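Lipoprotein (PDB 4OTE) probably binds methionine in the cleft between its two lobes, as a lipid-anchored substrate-binding protein of the NlpA family serving a membrane transporter. Local coordinates at residues A[35-40]-A[51-56]; A[63-68]-A[74-79]; A[158-163]-A[169-174]; A[20-25]-A[226-231]. All blocks are in the same frame, centred on the assembly; numbering follows the deposited sequence. Where two conformers were deposited one is given.

Contact 1. Residues A[35-40]-A[51-56]; sequences EVKNFD and NGEIDA. With ZN (zinc ion), chain F; ACT (acetate ion), chain R.
The ring of Phe-39 lies between two groups, both approaching it obliquely: Ile-54 CD1 stands 4.5 Å from Phe-39 CE2, and at the para carbon Phe-39 CD1 is 3.4 Å from OXT of a bound acetate, probably from the crystallisation liquor. A second flat group, the carboxylate of Glu-53, receives Lys-37, whose CE lies 3.5 Å from OE2. NZ of the same lysine forms only a long salt bridge to Glu-53 OE2, at 3.6 Å. With chi1 (-175°) and chi2 both extended, Lys-37 CD comes to lie 4.0 Å from CG2 of Ile-54; the bends at chi3 and chi4 then turn CE and NZ to Glu-53, whose side chain runs nearly perpendicular. These contacts bridge the start and finish of a beta-alpha-beta crossover, in which strand 33-39 leads through helix 44-51 to strand 56-58 and both strands pair in parallel with strand 6-12. The helix ends in a Schellman motif with Gly-52 as C-prime residue, Glu-53 N bonding to Ala-48 O, so the chain turns directly into Glu-53 and Ile-54. Beyond the ring, Asp-40 N donates to acetate OXT (2.8 Å, 160° at the hydrogen), while the other acetate oxygen and Asp-40 OD1, each at 2.0 Å, bind a zinc ion that Asp-41 also holds. The chemistry is thus divided: an apolar strip of Phe-39, Ile-54 and the lysine methylenes, a loose ion pair at its border, and a metal whose charge probably draws the acetate against the backbone at Asp-40.

Contact 2. Residues A[63-68]-A[74-79]; sequences PYLKEA and YKIMAG. With MSE (selenomethionine), chain C.
Helix 63-68 and strand 76-79 run almost exactly antiparallel, at 172° with axes 8.5 Å apart, and Leu-65 faces Ala-78 with a CA separation of 7.2 Å. Leu-65 is the main inserted side chain. Extended away from its own backbone N (chi1 -179°), it brings CG to 4.1 Å from CG1 of Ile-76, crossing that side chain at a slant. Its CD1 branch settles on the strand backbone instead, 3.7 Å from the carbonyl carbon of Met-77, a selenomethionine residue, and close to Ala-78 N. CD2 turns toward Ile-76 O. One helical turn later, the small Ala-68 lets the ring of Tyr-74 come near: CB is 4.1 Å from CE2, and Ala-68 O approaches CD2 obliquely. The hydroxyl of Tyr-74 is hydrogen-bonded to Glu-47 of helix 44-51, so the ring is packed along one side by Ala-68 and tethered at its hydroxyl. Tyr-64, on another side of the helix, lines the ligand pocket. The terminal methyl carbon CE of the bound selenomethionine sits over the centre of one ring face, 3.8 Å above its plane, as in a CH-pi contact, and the ligand SE lies 3.6 Å from Tyr-64 CB. With only apolar packing between the two segments, the helix is seated on the antiparallel part of the sheet by aliphatic groups, while the aromatic face it carries elsewhere suits a soft, weakly polar thioether or selenoether side chain.

Contact 3. Residues A[158-163]-A[169-174]; sequences QIPSSL and AFIDTT. With MSE (selenomethionine), chain C.
Ile-171 lies on strand 168-171 of the five-stranded sheet in one lobe of this periplasmic-binding-protein fold, and its side chain runs into the turn 158-163 that covers the strand. From CB, the CG2 methyl goes to the proline, 4.1 Å from Pro-160 CG. The other branch starts at CG1, which packs 3.7 Å from CG2 of Ile-159; the two isoleucines lie alongside, pointing opposite ways. At the tip, CD1 lies 3.8 Å from Pro-160 CA and meets Leu-163 CD1 tip to tip. The first torsion of Ile-171, -51°, sets this fork, with CG1 beside the backbone N and CG2 trans to it. Two residues earlier, Ala-169 meets two methyls of the same turn: its CB is 3.6 Å from both Ile-159 CG2 and Leu-163 CD2. Since alternate strand residues point the same way, Ala-169 and Ile-171 together face the turn while the side chain of Phe-170 starts away from it, on the side of helix 112-124. Farther along, Asp-172 and Thr-174 reach the ligand pocket. Asp-172 OD2 is hydrogen-bonded to Tyr-42 OH, and the amino N of the bound selenomethionine makes a weak, 3.5 Å bond to Thr-174 OG1, which also bonds to Val-14 O. The packed strand therefore leads straight into a ligand-binding helix start. The turn is braced by its own polar atoms: Ile-159 O accepts from Ser-162 N and also from Ser-162 OG, the latter at 2.6 Å, in the carbonyl plane on a lone pair, with a C=O...OG angle of 130°.

Contact 4. Residues A[20-25]-A[226-231]; sequences LEELKP and RSLIEE. With ZN (zinc ion), chain H; ZN (zinc ion), chain G.
Glu-22 is held at both ends: OE2 binds a zinc ion at 2.0 Å, and CB rests against Leu-228 CD1 at 3.7 Å. Glu-18, one helical turn earlier, offers its own OE2 to the same zinc, so the metal bridges two successive turns of helix 13-22. The backbone directs CB of Glu-22 at helix 223-233, while the bend at chi2 (-68°) takes the carboxylate to the zinc. Leu-228 completes the packing with the same CD1, 4.0 Å from CD2 of Leu-23; these leucine side chains overlap alongside, running head to tail. Glu-21 OE2 binds a second zinc ion, also at 2.0 Å, while its OE1 takes a weak hydrogen bond within a salt bridge from Lys-24 NZ (3.2 Å). The join connects an N-terminal helix to one close to the C terminus, around 200 residues apart. Arg-226, on the C-terminal helix, forms salt bridges to Asp-223 and to the terminal carboxylate of Phe-241. Across the interface the carboxylates of Glu-22 and Glu-231 stay apart, OE1 to OE2 6.4 Å. Cohesion here rests on one leucine against aliphatic carbon, while bound zinc probably offsets much of the negative charge of the glutamates at this surface.

Overall arrangement
From the N terminus, residues 20-25 come first and pair with helix 223-233 some 200 residues later, making contact 4 the longest closure of the four. Everything else falls within that span. Contact 1 closes a short loop around helix 44-51, contact 2 follows with the turn from helix 62-72 into strand 76-84, and contact 3 comes later in the other sheet; these three run in series and none cross. Contacts 1 and 4 touch, Val-36 packing on Leu-20 and Glu-21. Contacts 1 and 2 reach the same mixed sheet, their centres about 15 Å apart. Contacts 2 and 3, on opposite sides of the chain's centre, both meet the bound selenomethionine, linking the two lobes through the ligand.

Contact 1. Residues A[35-40]-A[51-56]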
# COMPACT_ATOMS: atom_id res chain seq x y z
N GLU A 35 -11.78 -7.36 -17.01
CA GLU A 35 -12.41 -7.96 -15.84
C GLU A 35 -11.49 -7.77 -14.64
O GLU A 35 -10.31 -8.12 -14.69
CB GLU A 35 -12.69 -9.44 -16.07
CG GLU A 35 -13.73 -9.69 -17.15
CD GLU A 35 -14.02 -11.16 -17.33
OE1 GLU A 35 -14.39 -11.82 -16.34
OE2 GLU A 35 -13.89 -11.65 -18.48
N VAL A 36 -12.04 -7.21 -13.57
CA VAL A 36 -11.29 -7.00 -12.34
C VAL A 36 -11.65 -8.11 -11.36
O VAL A 36 -12.82 -8.31 -11.03
CB VAL A 36 -11.61 -5.63 -11.71
CG1 VAL A 36 -10.79 -5.42 -10.44
CG2 VAL A 36 -11.36 -4.52 -12.72
N LYS A 37 -10.64 -8.85 -10.91
CA LYS A 37 -10.81 -9.85 -9.87
C LYS A 37 -10.38 -9.24 -8.54
O LYS A 37 -9.23 -8.81 -8.37
CB LYS A 37 -9.97 -11.08 -10.21
CG LYS A 37 -10.16 -12.25 -9.25
CD LYS A 37 -9.23 -13.41 -9.60
CE LYS A 37 -9.70 -14.17 -10.83
NZ LYS A 37 -11.07 -14.72 -10.66
N ASN A 38 -11.32 -9.19 -7.59
CA ASN A 38 -11.09 -8.56 -6.30
C ASN A 38 -10.32 -9.49 -5.35
O ASN A 38 -10.66 -10.66 -5.21
CB ASN A 38 -12.43 -8.17 -5.67
CG ASN A 38 -12.27 -7.46 -4.34
OD1 ASN A 38 -11.52 -6.49 -4.23
ND2 ASN A 38 -12.99 -7.92 -3.33
N PHE A 39 -9.28 -8.96 -4.71
CA PHE A 39 -8.57 -9.66 -3.64
C PHE A 39 -8.60 -8.81 -2.37
O PHE A 39 -8.65 -7.59 -2.45
CB PHE A 39 -7.14 -9.96 -4.06
CG PHE A 39 -7.03 -11.03 -5.10
CD1 PHE A 39 -7.01 -12.37 -4.74
CD2 PHE A 39 -6.96 -10.70 -6.45
CE1 PHE A 39 -6.92 -13.36 -5.71
CE2 PHE A 39 -6.87 -11.68 -7.41
CZ PHE A 39 -6.85 -13.01 -7.05
N ASP A 40 -8.56 -9.46 -1.21
CA ASP A 40 -8.66 -8.75 0.07
C ASP A 40 -7.39 -8.85 0.92
O ASP A 40 -7.37 -8.43 2.07
CB ASP A 40 -9.88 -9.25 0.87
CG ASP A 40 -9.84 -10.75 1.15
OD1 ASP A 40 -8.73 -11.30 1.32
OD2 ASP A 40 -10.91 -11.37 1.22
N ASN A 51 0.45 -18.25 -11.21
CA ASN A 51 -0.32 -19.40 -11.68
C ASN A 51 -0.82 -19.25 -13.11
O ASN A 51 -0.98 -20.24 -13.81
CB ASN A 51 -1.56 -19.64 -10.79
CG ASN A 51 -1.21 -20.02 -9.36
OD1 ASN A 51 -2.09 -20.11 -8.50
ND2 ASN A 51 0.08 -20.25 -9.09
N GLY A 52 -1.09 -18.02 -13.53
CA GLY A 52 -1.64 -17.75 -14.86
C GLY A 52 -3.13 -17.45 -14.85
O GLY A 52 -3.74 -17.35 -15.91
N GLU A 53 -3.72 -17.29 -13.67
CA GLU A 53 -5.16 -17.03 -13.56
C GLU A 53 -5.51 -15.61 -14.00
O GLU A 53 -6.59 -15.37 -14.54
CB GLU A 53 -5.63 -17.26 -12.12
CG GLU A 53 -7.15 -17.28 -12.00
CD GLU A 53 -7.65 -17.39 -10.57
OE1 GLU A 53 -6.86 -17.29 -9.61
OE2 GLU A 53 -8.88 -17.58 -10.41
N ILE A 54 -4.60 -14.67 -13.76
CA ILE A 54 -4.80 -13.27 -14.10
C ILE A 54 -3.63 -12.78 -14.95
O ILE A 54 -2.53 -13.30 -14.84
CB ILE A 54 -4.95 -12.38 -12.84
CG1 ILE A 54 -3.68 -12.41 -11.97
CG2 ILE A 54 -6.16 -12.82 -12.02
CD1 ILE A 54 -3.79 -11.67 -10.66
N ASP A 55 -3.89 -11.79 -15.80
CA ASP A 55 -2.86 -11.22 -16.68
C ASP A 55 -1.93 -10.28 -15.93
O ASP A 55 -0.78 -10.10 -16.31
CB ASP A 55 -3.52 -10.45 -17.82
CG ASP A 55 -4.32 -11.36 -18.73
OD1 ASP A 55 -3.72 -12.28 -19.32
OD2 ASP A 55 -5.54 -11.14 -18.86
N ALA A 56 -2.44 -9.67 -14.86
CA ALA A 56 -1.69 -8.69 -14.09
C ALA A 56 -2.36 -8.45 -12.75
O ALA A 56 -3.49 -8.89 -12.52
CB ALA A 56 -1.59 -7.39 -14.87
ZN ZN F . -7.90 -13.03 0.91
C ACT R . -9.34 -13.25 -1.49
O ACT R . -9.15 -13.90 -0.44
OXT ACT R . -8.64 -12.25 -1.74
CH3 ACT R . -10.43 -13.66 -2.44

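Contact 2. Residues A[63-68]-A[74-79]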
# COMPACT_ATOMS: atom_id res chain seq x y z
N PRO A 63 9.33 -2.93 -4.02
CA PRO A 63 10.02 -3.58 -2.90
C PRO A 63 9.29 -4.80 -2.35
O PRO A 63 9.91 -5.81 -2.05
CB PRO A 63 10.10 -2.47 -1.85
CG PRO A 63 10.14 -1.22 -2.66
CD PRO A 63 9.25 -1.47 -3.84
N TYR A 64 7.96 -4.71 -2.23
CA TYR A 64 7.15 -5.83 -1.78
C TYR A 64 7.24 -6.98 -2.77
O TYR A 64 7.42 -8.13 -2.38
CB TYR A 64 5.69 -5.42 -1.61
CG TYR A 64 4.83 -6.52 -1.03
CD1 TYR A 64 4.72 -6.69 0.35
CD2 TYR A 64 4.15 -7.40 -1.86
CE1 TYR A 64 3.94 -7.70 0.88
CE2 TYR A 64 3.37 -8.42 -1.34
CZ TYR A 64 3.26 -8.56 0.03
OH TYR A 64 2.48 -9.57 0.54
N LEU A 65 7.13 -6.66 -4.06
CA LEU A 65 7.23 -7.65 -5.12
C LEU A 65 8.59 -8.36 -5.08
O LEU A 65 8.65 -9.58 -5.13
CB LEU A 65 7.00 -7.00 -6.49
CG LEU A 65 7.06 -7.92 -7.72
CD1 LEU A 65 6.11 -7.43 -8.81
CD2 LEU A 65 8.48 -8.05 -8.27
N LYS A 66 9.67 -7.59 -4.98
CA LYS A 66 11.02 -8.17 -4.91
C LYS A 66 11.15 -9.14 -3.74
O LYS A 66 11.75 -10.21 -3.87
CB LYS A 66 12.10 -7.08 -4.82
CG LYS A 66 12.40 -6.42 -6.16
CD LYS A 66 13.47 -5.36 -6.04
CE LYS A 66 13.77 -4.73 -7.39
NZ LYS A 66 14.69 -3.56 -7.30
N GLU A 67 10.57 -8.78 -2.60
CA GLU A 67 10.57 -9.65 -1.44
C GLU A 67 9.71 -10.90 -1.69
O GLU A 67 10.08 -12.00 -1.26
CB GLU A 67 10.09 -8.89 -0.20
CG GLU A 67 10.48 -9.53 1.12
CD GLU A 67 11.98 -9.80 1.25
OE1 GLU A 67 12.76 -8.83 1.22
OE2 GLU A 67 12.37 -10.97 1.38
N ALA A 68 8.60 -10.74 -2.39
CA ALA A 68 7.73 -11.86 -2.74
C ALA A 68 8.43 -12.82 -3.70
O ALA A 68 8.29 -14.03 -3.57
CB ALA A 68 6.43 -11.36 -3.35
N TYR A 74 8.41 -16.37 -7.56
CA TYR A 74 7.50 -15.96 -8.63
C TYR A 74 8.31 -15.41 -9.79
O TYR A 74 9.31 -14.72 -9.58
CB TYR A 74 6.53 -14.87 -8.18
CG TYR A 74 5.62 -15.24 -7.04
CD1 TYR A 74 4.94 -16.45 -7.01
CD2 TYR A 74 5.41 -14.35 -5.99
CE1 TYR A 74 4.09 -16.77 -5.97
CE2 TYR A 74 4.56 -14.66 -4.94
CZ TYR A 74 3.90 -15.87 -4.94
OH TYR A 74 3.07 -16.17 -3.90
N LYS A 75 7.87 -15.70 -11.01
CA LYS A 75 8.49 -15.14 -12.21
C LYS A 75 7.69 -13.91 -12.65
O LYS A 75 7.14 -13.86 -13.75
CB LYS A 75 8.55 -16.20 -13.31
CG LYS A 75 9.36 -17.43 -12.91
CD LYS A 75 9.49 -18.42 -14.05
N ILE A 76 7.66 -12.91 -11.77
CA ILE A 76 6.87 -11.70 -11.97
C ILE A 76 7.73 -10.44 -11.87
O ILE A 76 8.86 -10.49 -11.42
CB ILE A 76 5.68 -11.61 -10.99
CG1 ILE A 76 6.18 -11.51 -9.54
CG2 ILE A 76 4.77 -12.81 -11.17
CD1 ILE A 76 5.07 -11.45 -8.52
N MSE A 77 7.15 -9.32 -12.28
CA MSE A 77 7.90 -8.11 -12.57
C MSE A 77 7.09 -6.88 -12.30
O MSE A 77 5.89 -6.88 -12.50
CB MSE A 77 8.13 -8.23 -14.07
CG MSE A 77 9.39 -7.56 -14.55
SE MSE A 77 9.23 -7.56 -16.50
CE MSE A 77 9.54 -5.61 -16.66
N ALA A 78 7.75 -5.81 -11.85
CA ALA A 78 7.08 -4.52 -11.62
C ALA A 78 7.07 -3.67 -12.89
O ALA A 78 8.07 -3.60 -13.60
CB ALA A 78 7.78 -3.77 -10.50
N GLY A 79 5.93 -3.02 -13.16
CA GLY A 79 5.81 -2.11 -14.30
C GLY A 79 6.17 -0.69 -13.92
O GLY A 79 6.94 -0.46 -12.99
N MSE C . -1.12 0.29 -0.84
CA MSE C . -0.03 -0.32 -0.00
C MSE C . 0.97 0.74 0.32
O MSE C . 1.52 1.38 -0.58
OXT MSE C . 1.24 0.96 1.50
CB MSE C . 0.68 -1.48 -0.70
CG MSE C . 1.67 -2.18 0.24
SE MSE C . 2.72 -3.54 -0.73
CE MSE C . 1.27 -4.84 -0.95

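Contact 3. Residues A[158-163]-A[169-174]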
# COMPACT_ATOMS: atom_id res chain seq x y z
N GLN A 158 -6.16 -7.04 11.08
CA GLN A 158 -6.72 -6.77 12.40
C GLN A 158 -6.58 -5.32 12.86
O GLN A 158 -7.25 -4.90 13.81
CB GLN A 158 -6.04 -7.68 13.43
CG GLN A 158 -6.26 -9.17 13.18
CD GLN A 158 -5.49 -10.05 14.14
OE1 GLN A 158 -4.56 -9.61 14.81
NE2 GLN A 158 -5.87 -11.32 14.19
N ILE A 159 -5.73 -4.54 12.19
CA ILE A 159 -5.32 -3.24 12.73
C ILE A 159 -6.44 -2.19 12.77
O ILE A 159 -6.54 -1.46 13.75
CB ILE A 159 -4.07 -2.68 12.01
CG1 ILE A 159 -2.91 -3.69 12.08
CG2 ILE A 159 -3.63 -1.37 12.67
CD1 ILE A 159 -1.68 -3.28 11.30
N PRO A 160 -7.28 -2.12 11.72
CA PRO A 160 -8.39 -1.16 11.78
C PRO A 160 -9.31 -1.34 13.00
O PRO A 160 -9.66 -0.35 13.66
CB PRO A 160 -9.15 -1.42 10.48
CG PRO A 160 -8.11 -1.92 9.54
CD PRO A 160 -7.20 -2.76 10.39
N SER A 161 -9.66 -2.58 13.33
CA SER A 161 -10.54 -2.85 14.48
C SER A 161 -9.84 -2.68 15.84
O SER A 161 -10.50 -2.76 16.87
CB SER A 161 -11.15 -4.25 14.38
OG SER A 161 -10.18 -5.25 14.64
N SER A 162 -8.53 -2.46 15.84
CA SER A 162 -7.77 -2.27 17.07
C SER A 162 -7.77 -0.81 17.58
O SER A 162 -7.37 -0.55 18.73
CB SER A 162 -6.32 -2.72 16.86
OG SER A 162 -5.57 -1.76 16.15
N LEU A 163 -8.20 0.13 16.74
CA LEU A 163 -8.10 1.56 17.06
C LEU A 163 -8.78 1.98 18.36
O LEU A 163 -8.28 2.87 19.05
CB LEU A 163 -8.61 2.42 15.89
CG LEU A 163 -7.61 2.66 14.76
CD1 LEU A 163 -8.32 3.32 13.58
CD2 LEU A 163 -6.44 3.52 15.23
N ALA A 169 -2.55 3.89 15.37
CA ALA A 169 -2.21 2.75 14.52
C ALA A 169 -1.82 3.17 13.10
O ALA A 169 -2.47 4.04 12.51
CB ALA A 169 -3.36 1.76 14.48
N PHE A 170 -0.77 2.55 12.57
CA PHE A 170 -0.39 2.71 11.16
C PHE A 170 -1.23 1.77 10.30
O PHE A 170 -1.20 0.55 10.51
CB PHE A 170 1.10 2.38 10.95
CG PHE A 170 2.04 3.53 11.22
CD1 PHE A 170 2.09 4.62 10.38
CD2 PHE A 170 2.90 3.49 12.31
CE1 PHE A 170 2.96 5.67 10.62
CE2 PHE A 170 3.77 4.54 12.56
CZ PHE A 170 3.80 5.63 11.71
N ILE A 171 -1.97 2.32 9.34
CA ILE A 171 -2.86 1.52 8.49
C ILE A 171 -2.73 1.89 7.02
O ILE A 171 -2.87 3.06 6.63
CB ILE A 171 -4.34 1.67 8.92
CG1 ILE A 171 -4.51 1.44 10.42
CG2 ILE A 171 -5.23 0.70 8.14
CD1 ILE A 171 -5.93 1.60 10.93
N ASP A 172 -2.46 0.88 6.19
CA ASP A 172 -2.43 1.05 4.74
C ASP A 172 -3.76 1.60 4.25
O ASP A 172 -4.82 1.21 4.73
CB ASP A 172 -2.16 -0.29 4.03
CG ASP A 172 -0.74 -0.80 4.24
OD1 ASP A 172 -0.07 -0.34 5.19
OD2 ASP A 172 -0.30 -1.66 3.45
N THR A 173 -3.70 2.50 3.27
CA THR A 173 -4.91 3.08 2.71
C THR A 173 -5.81 1.99 2.12
O THR A 173 -7.04 2.09 2.22
CB THR A 173 -4.56 4.19 1.69
OG1 THR A 173 -4.15 5.35 2.42
CG2 THR A 173 -5.75 4.57 0.80
N THR A 174 -5.21 0.95 1.55
CA THR A 174 -5.95 -0.22 1.06
C THR A 174 -6.87 -0.84 2.13
O THR A 174 -7.95 -1.33 1.82
CB THR A 174 -4.99 -1.30 0.49
OG1 THR A 174 -4.40 -0.82 -0.72
CG2 THR A 174 -5.72 -2.60 0.18
N MSE C . -1.12 0.29 -0.84
CA MSE C . -0.03 -0.32 -0.00
C MSE C . 0.97 0.74 0.32
O MSE C . 1.52 1.38 -0.58
OXT MSE C . 1.24 0.96 1.50
CB MSE C . 0.68 -1.48 -0.70
CG MSE C . 1.67 -2.18 0.24
SE MSE C . 2.72 -3.54 -0.73
CE MSE C . 1.27 -4.84 -0.95

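Contact 4. Residues A[20-25]-A[226-231]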
# COMPACT_ATOMS: atom_id res chain seq x y z
N LEU A 20 -9.29 0.82 -11.83
CA LEU A 20 -9.47 -0.04 -12.99
C LEU A 20 -10.93 -0.05 -13.48
O LEU A 20 -11.17 0.02 -14.68
CB LEU A 20 -9.01 -1.47 -12.70
CG LEU A 20 -7.50 -1.70 -12.61
CD1 LEU A 20 -7.19 -3.02 -11.93
CD2 LEU A 20 -6.85 -1.64 -13.99
N GLU A 21 -11.88 -0.12 -12.55
CA GLU A 21 -13.30 -0.15 -12.90
C GLU A 21 -13.70 1.10 -13.67
O GLU A 21 -14.42 1.02 -14.67
CB GLU A 21 -14.19 -0.27 -11.65
CG GLU A 21 -14.16 -1.62 -10.94
CD GLU A 21 -14.87 -2.74 -11.69
OE1 GLU A 21 -15.43 -2.49 -12.78
OE2 GLU A 21 -14.88 -3.88 -11.17
N GLU A 22 -13.22 2.26 -13.21
CA GLU A 22 -13.54 3.53 -13.87
C GLU A 22 -12.78 3.72 -15.18
O GLU A 22 -13.12 4.59 -15.96
CB GLU A 22 -13.27 4.70 -12.92
CG GLU A 22 -14.20 4.74 -11.71
CD GLU A 22 -15.64 5.05 -12.07
OE1 GLU A 22 -15.89 5.58 -13.17
OE2 GLU A 22 -16.54 4.79 -11.25
N LEU A 23 -11.75 2.90 -15.42
CA LEU A 23 -10.99 2.93 -16.68
C LEU A 23 -11.48 1.91 -17.72
O LEU A 23 -10.93 1.85 -18.81
CB LEU A 23 -9.50 2.70 -16.40
CG LEU A 23 -8.78 3.86 -15.72
CD1 LEU A 23 -7.42 3.41 -15.21
CD2 LEU A 23 -8.63 5.04 -16.68
N LYS A 24 -12.50 1.13 -17.38
CA LYS A 24 -13.08 0.14 -18.30
C LYS A 24 -13.43 0.71 -19.68
O LYS A 24 -13.03 0.14 -20.69
CB LYS A 24 -14.36 -0.48 -17.73
CG LYS A 24 -14.19 -1.82 -17.06
CD LYS A 24 -15.56 -2.33 -16.65
CE LYS A 24 -15.48 -3.59 -15.83
NZ LYS A 24 -16.83 -3.93 -15.30
N PRO A 25 -14.19 1.81 -19.72
CA PRO A 25 -14.57 2.39 -21.01
C PRO A 25 -13.37 2.77 -21.87
O PRO A 25 -13.41 2.62 -23.09
CB PRO A 25 -15.36 3.65 -20.63
CG PRO A 25 -15.76 3.46 -19.21
CD PRO A 25 -14.67 2.64 -18.59
N ARG A 226 -5.14 9.96 -13.86
CA ARG A 226 -4.63 10.96 -12.92
C ARG A 226 -5.78 11.70 -12.25
O ARG A 226 -5.80 11.84 -11.03
CB ARG A 226 -3.70 11.96 -13.61
CG ARG A 226 -2.93 12.84 -12.63
CD ARG A 226 -2.12 13.93 -13.30
NE ARG A 226 -1.10 13.39 -14.20
CZ ARG A 226 -1.13 13.45 -15.53
NH1 ARG A 226 -2.14 14.03 -16.19
NH2 ARG A 226 -0.13 12.92 -16.23
N SER A 227 -6.74 12.17 -13.04
CA SER A 227 -7.88 12.92 -12.50
C SER A 227 -8.77 12.04 -11.62
O SER A 227 -9.27 12.51 -10.60
CB SER A 227 -8.69 13.58 -13.62
OG SER A 227 -9.24 12.62 -14.50
N LEU A 228 -8.93 10.77 -11.99
CA LEU A 228 -9.70 9.83 -11.15
C LEU A 228 -9.07 9.66 -9.77
O LEU A 228 -9.78 9.68 -8.76
CB LEU A 228 -9.80 8.45 -11.81
CG LEU A 228 -10.79 8.30 -12.98
CD1 LEU A 228 -10.53 6.99 -13.70
CD2 LEU A 228 -12.23 8.39 -12.50
N ILE A 229 -7.75 9.48 -9.73
CA ILE A 229 -7.04 9.35 -8.46
C ILE A 229 -7.21 10.60 -7.61
O ILE A 229 -7.53 10.52 -6.43
CB ILE A 229 -5.53 9.08 -8.67
CG1 ILE A 229 -5.33 7.66 -9.22
CG2 ILE A 229 -4.76 9.26 -7.37
CD1 ILE A 229 -4.00 7.48 -9.93
N GLU A 230 -6.98 11.76 -8.23
CA GLU A 230 -7.06 13.02 -7.51
C GLU A 230 -8.47 13.33 -7.02
O GLU A 230 -8.64 13.79 -5.89
CB GLU A 230 -6.54 14.17 -8.38
CG GLU A 230 -5.03 14.11 -8.57
CD GLU A 230 -4.49 15.34 -9.27
OE1 GLU A 230 -4.62 15.43 -10.50
OE2 GLU A 230 -3.91 16.20 -8.58
N GLU A 231 -9.48 13.05 -7.83
CA GLU A 231 -10.87 13.34 -7.45
C GLU A 231 -11.37 12.41 -6.33
O GLU A 231 -12.10 12.85 -5.45
CB GLU A 231 -11.81 13.34 -8.67
CG GLU A 231 -12.53 12.03 -8.97
CD GLU A 231 -13.30 12.07 -10.29
OE1 GLU A 231 -13.07 13.00 -11.10
OE2 GLU A 231 -14.13 11.16 -10.53
ZN ZN H . -16.13 -5.19 -12.09
ZN ZN G . -16.70 3.44 -9.72